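Lin1840 protein (Listeria innocua serovar 6a, PDB 4ZOC) probably hydrolyses terminal, non-reducing beta-D-glucosyl residues with release of beta-D-glucose, acting as a family 3 glycoside hydrolase in beta-1,2-glucan metabolism. Local coordinates at residues T207-T212 with V240-P245; M248-N253 with M294-D299; A662-A667 with K674-E679. The protein carries 2 engineered substitutions. All blocks are in the same frame, centred on the assembly; numbering follows the deposited sequence. Where two conformers were deposited one is given.

Contact 1: residues T207-T212 with V240-P245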
loop_
_atom_site.group_PDB
_atom_site.type_symbol
_atom_site.label_atom_id
_atom_site.label_comp_id
_atom_site.label_asym_id
_atom_site.label_seq_id
_atom_site.Cartn_x
_atom_site.Cartn_y
_atom_site.Cartn_z
ATOM N N THR A 207 -10.147 0.004 3.585
ATOM C CA THR A 207 -10.140 0.407 2.184
ATOM C C THR A 207 -9.233 -0.443 1.268
ATOM O O THR A 207 -8.104 -0.785 1.583
ATOM C CB THR A 207 -9.643 1.857 2.136
ATOM O OG1 THR A 207 -10.500 2.677 2.921
ATOM C CG2 THR A 207 -9.553 2.415 0.721
ATOM N N VAL A 208 -9.784 -0.779 0.107
ATOM C CA VAL A 208 -9.053 -1.419 -1.001
ATOM C C VAL A 208 -9.186 -0.475 -2.158
ATOM O O VAL A 208 -10.331 0.016 -2.453
ATOM C CB VAL A 208 -9.709 -2.738 -1.375
ATOM C CG1 VAL A 208 -9.194 -3.318 -2.676
ATOM C CG2 VAL A 208 -9.530 -3.764 -0.231
ATOM N N ASN A 209 -8.086 -0.234 -2.820
ATOM C CA ASN A 209 -8.132 0.537 -4.096
ATOM C C ASN A 209 -7.012 0.075 -5.027
ATOM O O ASN A 209 -5.827 -0.032 -4.616
ATOM C CB ASN A 209 -7.981 2.000 -3.860
ATOM C CG ASN A 209 -8.173 2.797 -5.134
ATOM O OD1 ASN A 209 -7.183 3.230 -5.775
ATOM N ND2 ASN A 209 -9.435 3.015 -5.505
ATOM N N MET A 210 -7.419 -0.250 -6.246
ATOM C CA MET A 210 -6.521 -0.587 -7.347
ATOM C C MET A 210 -7.214 -0.183 -8.667
ATOM O O MET A 210 -8.463 0.005 -8.736
ATOM C CB MET A 210 -6.106 -2.071 -7.390
ATOM C CG MET A 210 -7.193 -3.097 -7.754
ATOM S SD MET A 210 -8.280 -3.572 -6.394
ATOM C CE MET A 210 -7.166 -4.359 -5.250
ATOM N N SER A 211 -6.421 -0.045 -9.700
ATOM C CA SER A 211 -6.984 0.233 -11.022
ATOM C C SER A 211 -7.883 -0.984 -11.473
ATOM O O SER A 211 -7.678 -2.115 -11.090
ATOM C CB SER A 211 -5.923 0.564 -12.047
ATOM O OG SER A 211 -5.233 -0.618 -12.494
ATOM N N THR A 212 -8.884 -0.678 -12.266
ATOM C CA THR A 212 -9.708 -1.711 -12.904
ATOM C C THR A 212 -8.863 -2.755 -13.610
ATOM O O THR A 212 -9.053 -3.972 -13.448
ATOM C CB THR A 212 -10.736 -1.095 -13.802
ATOM O OG1 THR A 212 -11.411 0.012 -13.132
ATOM C CG2 THR A 212 -11.754 -2.171 -14.162
ATOM N N VAL A 240 -14.817 -1.835 0.237
ATOM C CA VAL A 240 -15.059 -1.114 -1.082
ATOM C C VAL A 240 -14.242 -1.663 -2.244
ATOM O O VAL A 240 -13.124 -2.151 -2.053
ATOM C CB VAL A 240 -14.793 0.395 -0.974
ATOM C CG1 VAL A 240 -15.681 1.094 0.048
ATOM C CG2 VAL A 240 -13.292 0.710 -0.664
ATOM N N VAL A 241 -14.822 -1.698 -3.424
ATOM C CA VAL A 241 -14.129 -1.903 -4.705
ATOM C C VAL A 241 -14.326 -0.597 -5.461
ATOM O O VAL A 241 -15.425 -0.191 -5.756
ATOM C CB VAL A 241 -14.693 -3.112 -5.420
ATOM C CG1 VAL A 241 -14.097 -3.261 -6.817
ATOM C CG2 VAL A 241 -14.376 -4.375 -4.611
ATOM N N ASP A 242 -13.212 0.072 -5.725
ATOM C CA ASP A 242 -13.225 1.406 -6.269
ATOM C C ASP A 242 -14.322 2.330 -5.692
ATOM O O ASP A 242 -15.122 2.943 -6.418
ATOM C CB ASP A 242 -13.272 1.332 -7.792
ATOM C CG ASP A 242 -12.755 2.612 -8.449
ATOM O OD1 ASP A 242 -12.321 3.553 -7.792
ATOM O OD2 ASP A 242 -12.830 2.627 -9.680
ATOM N N GLY A 243 -14.280 2.458 -4.365
ATOM C CA GLY A 243 -15.122 3.371 -3.614
ATOM C C GLY A 243 -16.547 2.888 -3.339
ATOM O O GLY A 243 -17.218 3.530 -2.567
ATOM N N ILE A 244 -16.961 1.756 -3.922
ATOM C CA ILE A 244 -18.308 1.209 -3.619
ATOM C C ILE A 244 -18.209 -0.103 -2.927
ATOM O O ILE A 244 -17.637 -1.047 -3.465
ATOM C CB ILE A 244 -19.197 1.114 -4.860
ATOM C CG1 ILE A 244 -19.202 2.455 -5.558
ATOM C CG2 ILE A 244 -20.597 0.655 -4.541
ATOM C CD1 ILE A 244 -19.895 2.368 -6.928
ATOM N N PRO A 245 -18.821 -0.183 -1.712
ATOM C CA PRO A 245 -18.820 -1.472 -1.005
ATOM C C PRO A 245 -19.219 -2.620 -1.911
ATOM O O PRO A 245 -20.252 -2.533 -2.605
ATOM C CB PRO A 245 -19.839 -1.237 0.103
ATOM C CG PRO A 245 -19.697 0.186 0.384
ATOM C CD PRO A 245 -19.599 0.818 -0.979
HETATM O O HOH W 1 -11.520 2.130 -3.610
HETATM O O HOH W 2 -10.566 -1.035 -6.015
HETATM O O HOH W 3 -12.459 -0.130 -10.731
#
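Val-208 and Val-240 bring their CA atoms to 6.0 Å, and one residue further along the first segment, two along the second, Asn-209 CA and Asp-242 CA stand 5.6 Å apart, yet no direct hydrogen bond joins the two backbones. Segment 240-245 is a tight beta hairpin with a type I' beta turn from Val-241 to Ile-244. It projects from the loop after strand 233-236 of the TIM barrel, beside the loop that follows the adjacent strand 187-193. Asp-242 and Gly-243 suit the turn because both take positive phi, which aspartate tolerates and glycine favours. Where the chains meet, each valine side chain lies against the other's carbonyl oxygen. Val-240 CG2, set between its own backbone N and carbonyl carbon (chi1 -60°), rests 3.5 Å from Val-208 O, while Val-208 CB lies against Val-240 O in return; a short beta-branched side chain can lie this close to a neighbouring carbonyl without reaching past it. Further along, the amide of Asn-209 and the carboxylate of Asp-242 are turned 68° against each other, and Asn-209 ND2 to Asp-242 OD1 measures 3.7 Å, too long for a hydrogen bond. Their main partners lie on the second subunit: Asn-209 OD1 accepts from its Ser-211 N, and Asp-242 OD1 is hydrogen-bonded to its Ser-211 OG and salt-bridged to its Arg-213, so these polar residues serve the dimer interface. Three waters bridge the segments. One donates to Val-208 O at 2.7 Å, accepts from Asn-209 ND2 and bonds weakly to Gly-243 N. A second accepts from Asp-242 N and Met-210 N. At the start of helix 212-219, where Ser-211 is the N-cap, a third sits 2.6 Å from Thr-212 OG1 and donates to Asp-242 OD2 at 3.0 Å.

Contact 2: residues M248-N253 with M294-D299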
loop_
_atom_site.group_PDB
_atom_site.type_symbol
_atom_site.label_atom_id
_atom_site.label_comp_id
_atom_site.label_asym_id
_atom_site.label_seq_id
_atom_site.Cartn_x
_atom_site.Cartn_y
_atom_site.Cartn_z
ATOM N N MET A 248 -22.992 -3.806 -2.447
ATOM C CA MET A 248 -23.931 -3.008 -3.296
ATOM C C MET A 248 -23.287 -2.479 -4.562
ATOM O O MET A 248 -23.756 -1.476 -5.134
ATOM C CB MET A 248 -24.548 -1.852 -2.479
ATOM C CG MET A 248 -23.590 -0.815 -1.923
ATOM S SD MET A 248 -24.350 0.690 -1.307
ATOM C CE MET A 248 -24.543 1.609 -2.853
ATOM N N ASN A 249 -22.227 -3.145 -5.026
ATOM C CA ASN A 249 -21.537 -2.663 -6.217
ATOM C C ASN A 249 -22.127 -3.312 -7.464
ATOM O O ASN A 249 -21.895 -4.449 -7.722
ATOM C CB ASN A 249 -20.073 -2.889 -6.073
ATOM C CG ASN A 249 -19.274 -2.259 -7.174
ATOM O OD1 ASN A 249 -19.689 -2.234 -8.302
ATOM N ND2 ASN A 249 -18.079 -1.758 -6.820
ATOM N N LYS A 250 -22.972 -2.564 -8.196
ATOM C CA LYS A 250 -23.729 -3.138 -9.289
ATOM C C LYS A 250 -22.850 -3.557 -10.380
ATOM O O LYS A 250 -23.043 -4.605 -11.013
ATOM C CB LYS A 250 -24.781 -2.146 -9.895
ATOM C CG LYS A 250 -25.741 -1.594 -8.947
ATOM C CD LYS A 250 -26.840 -0.772 -9.664
ATOM C CE LYS A 250 -27.062 0.566 -8.982
ATOM N NZ LYS A 250 -27.748 0.437 -7.646
ATOM N N TRP A 251 -21.889 -2.699 -10.714
ATOM C CA TRP A 251 -20.956 -3.011 -11.767
ATOM C C TRP A 251 -20.243 -4.333 -11.429
ATOM O O TRP A 251 -20.196 -5.271 -12.204
ATOM C CB TRP A 251 -19.918 -1.888 -11.950
ATOM C CG TRP A 251 -18.769 -2.360 -12.813
ATOM C CD1 TRP A 251 -18.732 -2.402 -14.143
ATOM C CD2 TRP A 251 -17.487 -2.782 -12.355
ATOM N NE1 TRP A 251 -17.525 -2.885 -14.565
ATOM C CE2 TRP A 251 -16.745 -3.132 -13.475
ATOM C CE3 TRP A 251 -16.913 -2.925 -11.090
ATOM C CZ2 TRP A 251 -15.430 -3.608 -13.395
ATOM C CZ3 TRP A 251 -15.645 -3.406 -11.002
ATOM C CH2 TRP A 251 -14.885 -3.709 -12.160
ATOM N N LEU A 252 -19.744 -4.424 -10.220
ATOM C CA LEU A 252 -19.043 -5.645 -9.831
ATOM C C LEU A 252 -19.901 -6.910 -9.865
ATOM O O LEU A 252 -19.493 -7.909 -10.365
ATOM C CB LEU A 252 -18.436 -5.462 -8.430
ATOM C CG LEU A 252 -17.676 -6.675 -7.856
ATOM C CD1 LEU A 252 -16.328 -6.877 -8.591
ATOM C CD2 LEU A 252 -17.465 -6.367 -6.379
ATOM N N ASN A 253 -21.077 -6.863 -9.240
ATOM C CA ASN A 253 -21.876 -8.066 -9.082
ATOM C C ASN A 253 -22.835 -8.397 -10.267
ATOM O O ASN A 253 -23.099 -9.584 -10.570
ATOM C CB ASN A 253 -22.656 -7.963 -7.802
ATOM C CG ASN A 253 -21.760 -7.798 -6.585
ATOM O OD1 ASN A 253 -20.619 -8.208 -6.612
ATOM N ND2 ASN A 253 -22.295 -7.229 -5.512
ATOM N N MET A 294 -30.209 -5.293 -3.283
ATOM C CA MET A 294 -30.984 -6.102 -4.227
ATOM C C MET A 294 -30.744 -5.682 -5.697
ATOM O O MET A 294 -30.685 -6.525 -6.591
ATOM C CB MET A 294 -32.484 -6.123 -3.898
ATOM C CG MET A 294 -33.202 -7.158 -4.742
ATOM S SD MET A 294 -34.542 -7.998 -3.904
ATOM C CE MET A 294 -33.637 -9.336 -3.157
ATOM N N GLU A 295 -30.590 -4.388 -5.941
ATOM C CA GLU A 295 -30.230 -3.939 -7.256
ATOM C C GLU A 295 -28.935 -4.594 -7.732
ATOM O O GLU A 295 -28.756 -4.912 -8.915
ATOM C CB GLU A 295 -30.112 -2.438 -7.266
ATOM C CG GLU A 295 -31.477 -1.734 -7.311
ATOM C CD GLU A 295 -31.409 -0.242 -7.128
ATOM O OE1 GLU A 295 -30.306 0.238 -6.829
ATOM O OE2 GLU A 295 -32.464 0.457 -7.343
ATOM N N ALA A 296 -27.992 -4.763 -6.790
ATOM C CA ALA A 296 -26.689 -5.370 -7.115
ATOM C C ALA A 296 -26.770 -6.880 -7.149
ATOM O O ALA A 296 -25.775 -7.569 -7.428
ATOM C CB ALA A 296 -25.631 -4.905 -6.098
ATOM N N GLY A 297 -27.932 -7.483 -6.852
ATOM C CA GLY A 297 -28.052 -8.925 -7.034
ATOM C C GLY A 297 -27.672 -9.875 -5.894
ATOM O O GLY A 297 -27.395 -11.091 -6.114
ATOM N N VAL A 298 -27.640 -9.319 -4.716
ATOM C CA VAL A 298 -27.374 -10.070 -3.489
ATOM C C VAL A 298 -28.686 -10.797 -3.179
ATOM O O VAL A 298 -29.702 -10.159 -3.003
ATOM C CB VAL A 298 -26.967 -9.156 -2.303
ATOM C CG1 VAL A 298 -26.860 -9.981 -1.040
ATOM C CG2 VAL A 298 -25.634 -8.472 -2.566
ATOM N N ASP A 299 -28.619 -12.113 -3.131
ATOM C CA ASP A 299 -29.797 -12.947 -2.941
ATOM C C ASP A 299 -30.136 -13.253 -1.524
ATOM O O ASP A 299 -31.272 -13.629 -1.235
ATOM C CB ASP A 299 -29.635 -14.235 -3.691
ATOM C CG ASP A 299 -29.393 -13.995 -5.173
ATOM O OD1 ASP A 299 -30.043 -13.071 -5.753
ATOM O OD2 ASP A 299 -28.637 -14.783 -5.762
HETATM O O HOH W 4 -25.649 -9.672 -9.123
#
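The carboxylate of Glu-295 receives Lys-250 NZ on the anti side of OE1, 32° out of its plane, in a 2.7 Å salt bridge; Glu-295 OE2 is taken by Gln-291. Of the other flat groups, the indole of Trp-251 has Asn-249 OD1 at its edge, in plane, and the amide of Asn-253 turns its ND2 to Ala-246 O. Lysine suits the salt bridge because its long chain, bent at chi3 and chi4, can curl back to the acid. The backbones come close, with Lys-250 CA 4.3 Å from Ala-296 CA, where a side chain no larger than a methyl packs easily: Ala-296 CB lies 3.7 Å from Met-248 C. Asn-253 CB presses on Ala-296 O at 3.2 Å, and a water that donates to that oxygen also bonds weakly to Asn-253 O. Both helix ends are capped. Asn-249 OD1 accepts from Leu-252 N, and Gly-297, with positive phi, closes a Schellman motif after helix 286-295. The start of helix 250-260 thus abuts the end of helix 286-295, with Trp-251 against helix 212-219, Leu-252 and Asn-253 on Phe-193 of barrel strand 187-193, and Met-294 on helix 322-338.

Contact 3: residues A662-A667 with K674-E679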
loop_
_atom_site.group_PDB
_atom_site.type_symbol
_atom_site.label_atom_id
_atom_site.label_comp_id
_atom_site.label_asym_id
_atom_site.label_seq_id
_atom_site.Cartn_x
_atom_site.Cartn_y
_atom_site.Cartn_z
ATOM N N ALA A 662 2.962 -22.668 -14.613
ATOM C CA ALA A 662 2.827 -24.077 -14.491
ATOM C C ALA A 662 3.622 -24.535 -13.316
ATOM O O ALA A 662 4.635 -23.948 -12.947
ATOM C CB ALA A 662 3.271 -24.835 -15.790
ATOM N N PHE A 663 3.154 -25.607 -12.718
ATOM C CA PHE A 663 3.914 -26.269 -11.636
ATOM C C PHE A 663 3.479 -27.726 -11.505
ATOM O O PHE A 663 2.309 -28.046 -11.790
ATOM C CB PHE A 663 3.716 -25.518 -10.295
ATOM C CG PHE A 663 2.290 -25.547 -9.784
ATOM C CD1 PHE A 663 1.404 -24.582 -10.147
ATOM C CD2 PHE A 663 1.864 -26.559 -8.930
ATOM C CE1 PHE A 663 0.136 -24.598 -9.659
ATOM C CE2 PHE A 663 0.568 -26.562 -8.450
ATOM C CZ PHE A 663 -0.313 -25.584 -8.819
ATOM N N GLU A 664 4.390 -28.598 -11.074
ATOM C CA GLU A 664 4.094 -30.002 -10.778
ATOM C C GLU A 664 5.083 -30.478 -9.727
ATOM O O GLU A 664 6.314 -30.233 -9.784
ATOM C CB GLU A 664 4.242 -30.949 -12.016
ATOM C CG GLU A 664 3.854 -32.367 -11.672
ATOM C CD GLU A 664 3.828 -33.354 -12.817
ATOM O OE1 GLU A 664 3.638 -32.951 -13.987
ATOM O OE2 GLU A 664 3.983 -34.575 -12.536
ATOM N N LYS A 665 4.553 -31.108 -8.734
ATOM C CA LYS A 665 5.345 -31.700 -7.679
ATOM C C LYS A 665 5.659 -33.156 -8.045
ATOM O O LYS A 665 4.759 -33.933 -8.356
ATOM C CB LYS A 665 4.606 -31.637 -6.344
ATOM C CG LYS A 665 5.431 -32.044 -5.169
ATOM C CD LYS A 665 4.618 -31.676 -3.926
ATOM C CE LYS A 665 5.452 -31.267 -2.812
ATOM N NZ LYS A 665 4.618 -30.921 -1.633
ATOM N N VAL A 666 6.938 -33.495 -8.032
ATOM C CA VAL A 666 7.374 -34.776 -8.632
ATOM C C VAL A 666 8.065 -35.580 -7.554
ATOM O O VAL A 666 8.962 -35.106 -6.939
ATOM C CB VAL A 666 8.318 -34.561 -9.851
ATOM C CG1 VAL A 666 8.626 -35.869 -10.538
ATOM C CG2 VAL A 666 7.710 -33.638 -10.907
ATOM N N ALA A 667 7.573 -36.788 -7.305
ATOM C CA ALA A 667 8.131 -37.721 -6.340
ATOM C C ALA A 667 9.169 -38.665 -7.007
ATOM O O ALA A 667 8.930 -39.193 -8.110
ATOM C CB ALA A 667 7.009 -38.542 -5.759
ATOM N N LYS A 674 12.474 -38.808 -13.947
ATOM C CA LYS A 674 11.171 -38.673 -14.564
ATOM C C LYS A 674 11.136 -37.507 -15.513
ATOM O O LYS A 674 11.901 -36.595 -15.383
ATOM C CB LYS A 674 10.074 -38.502 -13.545
ATOM C CG LYS A 674 9.772 -39.744 -12.705
ATOM C CD LYS A 674 8.598 -39.447 -11.766
ATOM C CE LYS A 674 8.221 -40.682 -11.008
ATOM N NZ LYS A 674 7.229 -40.381 -9.953
ATOM N N THR A 675 10.228 -37.559 -16.478
ATOM C CA THR A 675 10.049 -36.488 -17.451
ATOM C C THR A 675 8.622 -35.975 -17.316
ATOM O O THR A 675 7.670 -36.785 -17.259
ATOM C CB THR A 675 10.338 -36.992 -18.871
ATOM O OG1 THR A 675 11.726 -37.321 -18.935
ATOM C CG2 THR A 675 10.082 -35.941 -19.873
ATOM N N VAL A 676 8.461 -34.648 -17.217
ATOM C CA VAL A 676 7.108 -34.091 -17.076
ATOM C C VAL A 676 7.001 -33.057 -18.142
ATOM O O VAL A 676 8.007 -32.460 -18.581
ATOM C CB VAL A 676 6.738 -33.551 -15.640
ATOM C CG1 VAL A 676 6.248 -34.653 -14.726
ATOM C CG2 VAL A 676 7.880 -32.871 -14.965
ATOM N N THR A 677 5.799 -32.883 -18.627
ATOM C CA THR A 677 5.590 -31.942 -19.721
ATOM C C THR A 677 4.574 -30.934 -19.300
ATOM O O THR A 677 3.645 -31.241 -18.573
ATOM C CB THR A 677 5.138 -32.627 -21.033
ATOM O OG1 THR A 677 3.937 -33.372 -20.761
ATOM C CG2 THR A 677 6.165 -33.555 -21.488
ATOM N N PHE A 678 4.770 -29.700 -19.708
ATOM C CA PHE A 678 3.784 -28.637 -19.386
ATOM C C PHE A 678 3.319 -27.998 -20.683
ATOM O O PHE A 678 4.095 -27.850 -21.584
ATOM C CB PHE A 678 4.413 -27.548 -18.504
ATOM C CG PHE A 678 5.002 -28.019 -17.230
ATOM C CD1 PHE A 678 4.202 -28.230 -16.111
ATOM C CD2 PHE A 678 6.351 -28.271 -17.130
ATOM C CE1 PHE A 678 4.779 -28.632 -14.937
ATOM C CE2 PHE A 678 6.926 -28.664 -15.958
ATOM C CZ PHE A 678 6.135 -28.857 -14.862
ATOM N N GLU A 679 2.061 -27.615 -20.795
ATOM C CA GLU A 679 1.567 -26.828 -21.953
ATOM C C GLU A 679 1.288 -25.418 -21.477
ATOM O O GLU A 679 0.445 -25.200 -20.596
ATOM C CB GLU A 679 0.284 -27.448 -22.522
ATOM C CG GLU A 679 -0.228 -26.702 -23.757
ATOM C CD GLU A 679 -1.493 -27.235 -24.333
ATOM O OE1 GLU A 679 -1.864 -26.732 -25.387
ATOM O OE2 GLU A 679 -2.123 -28.137 -23.749
HETATM O O HOH W 5 5.507 -37.845 -8.891
#
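A beta arch within the fibronectin type III-like domain brings these strands face to face: residues 662-667 and 674-679 follow each other along the chain but belong to different sheets, and they meet through side chains rather than backbone hydrogen bonds. Their axes approach to 8.0 Å with N-to-C directions 156° apart. At one end the small methyl of Ala-662 accommodates the large ring of Phe-678, with Ala-662 CB 3.5 Å from Phe-678 CD1. The ring reaches on to the aliphatic base of Glu-664, whose CB is 3.8 Å from Phe-678 CE1. Beyond that base the extended chain of Glu-664 comes from the opposite direction to Val-676, and its carboxylate is pressed tightly on a methyl, Glu-664 OE1 and Val-676 CG1 being 3.2 Å apart. This is the packing of a beta sandwich: strand 659-668 edges one sheet beside strand 638-648, and strand 673-680 edges the other beside strand 624-632. Inside, the beta-branched Val-666 and Val-676 touch tip to tip, CG2 to CG2 at 4.1 Å, and Ile-642 lies against both. Near the turn, Lys-674 slides past Val-666, its CD 3.8 Å from Val-666 CG1. A lysine serves here because its stem is apolar and its end polar: Lys-674 NZ donates to Ala-667 O over 2.8 Å, at a C=O...N angle of 152° and tilted 16° from the carbonyl plane. A water accepting from Ala-667 N also bonds weakly to Lys-674 NZ. On the face of the sheet turned away from strand 673-680, Phe-663 packs against helix 158-173 and makes a cation-pi contact with Arg-112.

Contacts 1, 2 and 3 come in series along the chain. The first two lie in the family 3 N-terminal domain, a TIM barrel, with centres 15 Å apart. They touch: strand 244-245 is followed by helix 250-260, Val-241 CG2 packs on Leu-252 CD2, and Thr-212 meets Trp-251. One loop and helix unit therefore passes from the dimer interface at contact 1 to the packing of barrel helices at contact 2. Contact 3 belongs to the fibronectin type III-like domain, its centre 38 Å from that of contact 1 and 41 Å from that of contact 2, with nearest atoms about 22 and 24 Å away. It joins two sheets of a separate sandwich, whose outer face packs on the barrel domain.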